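Local coordinates for protein lectin (PDB 6T0Q) that probably binds galactose-type sugars through two tandem calcium-containing beta-sandwich modules, at residues P54-I59 and T165-W170. Residues are numbered along the deposited sequence; the frame is centred on the assembly and turned at random.
With NAG (2-acetamido-2-deoxy-beta-D-glucopyranose), chain E.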
loop_
_atom_site.group_PDB
_atom_site.type_symbol
_atom_site.label_atom_id
_atom_site.label_comp_id
_atom_site.label_asym_id
_atom_site.label_seq_id
_atom_site.Cartn_x
_atom_site.Cartn_y
_atom_site.Cartn_z
ATOM N N PRO A 54 30.935 -10.395 -24.705
ATOM C CA PRO A 54 30.553 -9.692 -23.477
ATOM C C PRO A 54 31.251 -8.351 -23.308
ATOM O O PRO A 54 32.388 -8.151 -23.737
ATOM C CB PRO A 54 31.020 -10.654 -22.376
ATOM C CG PRO A 54 32.287 -11.230 -22.946
ATOM C CD PRO A 54 32.036 -11.352 -24.463
ATOM N N PHE A 55 30.547 -7.437 -22.637
ATOM C CA PHE A 55 31.074 -6.120 -22.288
ATOM C C PHE A 55 30.599 -5.772 -20.885
ATOM O O PHE A 55 29.418 -5.944 -20.575
ATOM C CB PHE A 55 30.620 -5.058 -23.307
ATOM C CG PHE A 55 31.028 -5.393 -24.715
ATOM C CD1 PHE A 55 32.281 -5.020 -25.192
ATOM C CD2 PHE A 55 30.197 -6.143 -25.529
ATOM C CE1 PHE A 55 32.690 -5.368 -26.477
ATOM C CE2 PHE A 55 30.584 -6.488 -26.827
ATOM C CZ PHE A 55 31.840 -6.109 -27.298
ATOM N N ARG A 56 31.520 -5.292 -20.045
ATOM C CA ARG A 56 31.259 -5.058 -18.629
ATOM C C ARG A 56 31.936 -3.777 -18.181
ATOM O O ARG A 56 33.056 -3.475 -18.603
ATOM C CB ARG A 56 31.819 -6.170 -17.729
ATOM C CG ARG A 56 30.967 -7.375 -17.535
ATOM C CD ARG A 56 31.760 -8.407 -16.727
ATOM N NE ARG A 56 32.253 -7.889 -15.446
ATOM C CZ ARG A 56 31.871 -8.355 -14.257
ATOM N NH1 ARG A 56 30.982 -9.336 -14.188
ATOM N NH2 ARG A 56 32.377 -7.843 -13.135
ATOM N N LYS A 57 31.288 -3.076 -17.253
ATOM C CA LYS A 57 31.911 -1.920 -16.617
ATOM C C LYS A 57 31.302 -1.730 -15.234
ATOM O O LYS A 57 30.079 -1.620 -15.109
ATOM C CB LYS A 57 31.718 -0.691 -17.486
ATOM C CG LYS A 57 32.010 0.614 -16.821
ATOM C CD LYS A 57 33.454 0.997 -16.906
ATOM C CE LYS A 57 33.574 2.486 -16.624
ATOM N NZ LYS A 57 34.971 2.916 -16.466
ATOM N N ASN A 58 32.147 -1.742 -14.203
ATOM C CA ASN A 58 31.763 -1.376 -12.838
ATOM C C ASN A 58 31.897 0.135 -12.717
ATOM O O ASN A 58 33.002 0.676 -12.807
ATOM C CB ASN A 58 32.655 -2.085 -11.815
ATOM C CG ASN A 58 32.259 -1.776 -10.359
ATOM O OD1 ASN A 58 31.224 -1.157 -10.112
ATOM N ND2 ASN A 58 33.095 -2.214 -9.395
ATOM N N ILE A 59 30.779 0.824 -12.522
ATOM C CA ILE A 59 30.768 2.279 -12.438
ATOM C C ILE A 59 30.503 2.666 -10.990
ATOM O O ILE A 59 29.467 2.300 -10.423
ATOM C CB ILE A 59 29.720 2.887 -13.381
ATOM C CG1 ILE A 59 30.117 2.611 -14.829
ATOM C CG2 ILE A 59 29.604 4.378 -13.153
ATOM C CD1 ILE A 59 29.165 3.189 -15.855
ATOM N N THR A 165 31.415 -12.361 -11.013
ATOM C CA THR A 165 32.442 -12.616 -12.015
ATOM C C THR A 165 33.519 -11.537 -11.942
ATOM O O THR A 165 33.214 -10.341 -11.908
ATOM C CB THR A 165 31.825 -12.671 -13.411
ATOM O OG1 THR A 165 31.020 -13.850 -13.521
ATOM C CG2 THR A 165 32.906 -12.695 -14.487
ATOM N N ASN A 166 34.777 -11.968 -11.908
ATOM C CA ASN A 166 35.924 -11.069 -11.822
ATOM C C ASN A 166 36.420 -10.771 -13.235
ATOM O O ASN A 166 36.814 -11.690 -13.961
ATOM C CB ASN A 166 37.027 -11.723 -10.981
ATOM C CG ASN A 166 38.144 -10.760 -10.599
ATOM O OD1 ASN A 166 38.335 -9.724 -11.231
ATOM N ND2 ASN A 166 38.899 -11.114 -9.556
ATOM N N ASP A 167 36.411 -9.491 -13.626
ATOM C CA ASP A 167 36.860 -9.096 -14.957
ATOM C C ASP A 167 38.220 -8.401 -14.933
ATOM O O ASP A 167 38.614 -7.779 -15.925
ATOM C CB ASP A 167 35.800 -8.219 -15.648
ATOM C CG ASP A 167 35.561 -6.878 -14.946
ATOM O OD1 ASP A 167 36.396 -6.436 -14.129
ATOM O OD2 ASP A 167 34.517 -6.246 -15.230
ATOM N N SER A 168 38.955 -8.514 -13.819
ATOM C CA SER A 168 40.204 -7.771 -13.668
ATOM C C SER A 168 41.220 -8.128 -14.745
ATOM O O SER A 168 41.992 -7.263 -15.176
ATOM C CB SER A 168 40.797 -8.024 -12.279
ATOM O OG SER A 168 40.924 -9.418 -12.047
ATOM N N ASN A 169 41.237 -9.383 -15.198
ATOM C CA ASN A 169 42.177 -9.811 -16.226
ATOM C C ASN A 169 41.587 -9.789 -17.632
ATOM O O ASN A 169 42.275 -10.183 -18.577
ATOM C CB ASN A 169 42.706 -11.213 -15.908
ATOM C CG ASN A 169 43.638 -11.219 -14.705
ATOM O OD1 ASN A 169 44.468 -10.319 -14.536
ATOM N ND2 ASN A 169 43.499 -12.230 -13.855
ATOM N N TRP A 170 40.344 -9.338 -17.797
ATOM C CA TRP A 170 39.785 -9.184 -19.134
ATOM C C TRP A 170 40.489 -8.052 -19.882
ATOM O O TRP A 170 40.865 -7.042 -19.283
ATOM C CB TRP A 170 38.295 -8.859 -19.074
ATOM C CG TRP A 170 37.396 -9.959 -18.629
ATOM C CD1 TRP A 170 37.727 -11.046 -17.871
ATOM C CD2 TRP A 170 35.994 -10.074 -18.911
ATOM N NE1 TRP A 170 36.612 -11.831 -17.667
ATOM C CE2 TRP A 170 35.538 -11.253 -18.294
ATOM C CE3 TRP A 170 35.078 -9.287 -19.628
ATOM C CZ2 TRP A 170 34.207 -11.671 -18.371
ATOM C CZ3 TRP A 170 33.755 -9.704 -19.707
ATOM C CH2 TRP A 170 33.333 -10.885 -19.080
HETATM C C1 NAG E . 32.895 -2.059 -7.952
HETATM C C2 NAG E . 32.929 -3.446 -7.309
HETATM C C3 NAG E . 32.704 -3.347 -5.796
HETATM C C4 NAG E . 33.679 -2.367 -5.153
HETATM C C5 NAG E . 33.608 -1.027 -5.889
HETATM C C6 NAG E . 34.620 -0.018 -5.397
HETATM C C7 NAG E . 32.265 -5.269 -8.805
HETATM C C8 NAG E . 31.124 -6.081 -9.349
HETATM N N2 NAG E . 31.942 -4.322 -7.919
HETATM O O3 NAG E . 32.859 -4.646 -5.240
HETATM O O5 NAG E . 33.848 -1.202 -7.299
HETATM O O6 NAG E . 35.909 -0.292 -5.926
HETATM O O7 NAG E . 33.422 -5.453 -9.162
HETATM O O HOH W 1 33.822 -5.602 -12.142
HETATM O O HOH W 2 34.711 -3.147 -14.563
#
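R56 reaches from strand 51-60 across to the loop that carries D167 and W170, and its side chain carries most of the contact. At the root, CB already lies 3.7 Å from D167 OD2, and further out CD comes within 3.8 Å of W170 CH2. P54, two residues back on the strand, packs separately, its CG against W170 CZ3, so one end of the indole touches both strand side chains. A bend at chi3 (56°) brings NE to D167 while the guanidinium stays at long range over the indole, at most a weak cation-pi attraction. Here R56 NE donates to D167 OD2 at 2.8 Å in a fairly straight salt-bridged hydrogen bond, 159° at the hydrogen. The acceptor lies near the guanidinium plane, yet the carboxylate is turned almost perpendicular to it, 87° between planes, and takes the bond from above its own plane. NH2 adds a weak second bond to the same oxygen and donates to a water that also binds NAG O7; T165 O lies 2.9 Å from R56 NH2. NH1 lies beside T165 CB and is held outside the two segments by the carbonyls of F160 and L162. A second water bridges N58 N and D167 OD2, tying the carboxylate to the strand backbone just where N58 ND2 is covalently joined to NAG C1, an N-glycosylation site. The loop has its own stiffening: a type I turn from D167 to W170, with an Asx turn in which S168 N donates to N166 OD1. With neutral carbonyls around NH1 and one carboxylate oxygen facing NE, the arginine is probably kept charged; its salt bridge joins the loop to strand 51-60, next to the outermost strand 150-151, and the water between NH2 and NAG O7 extends the link to the first sugar.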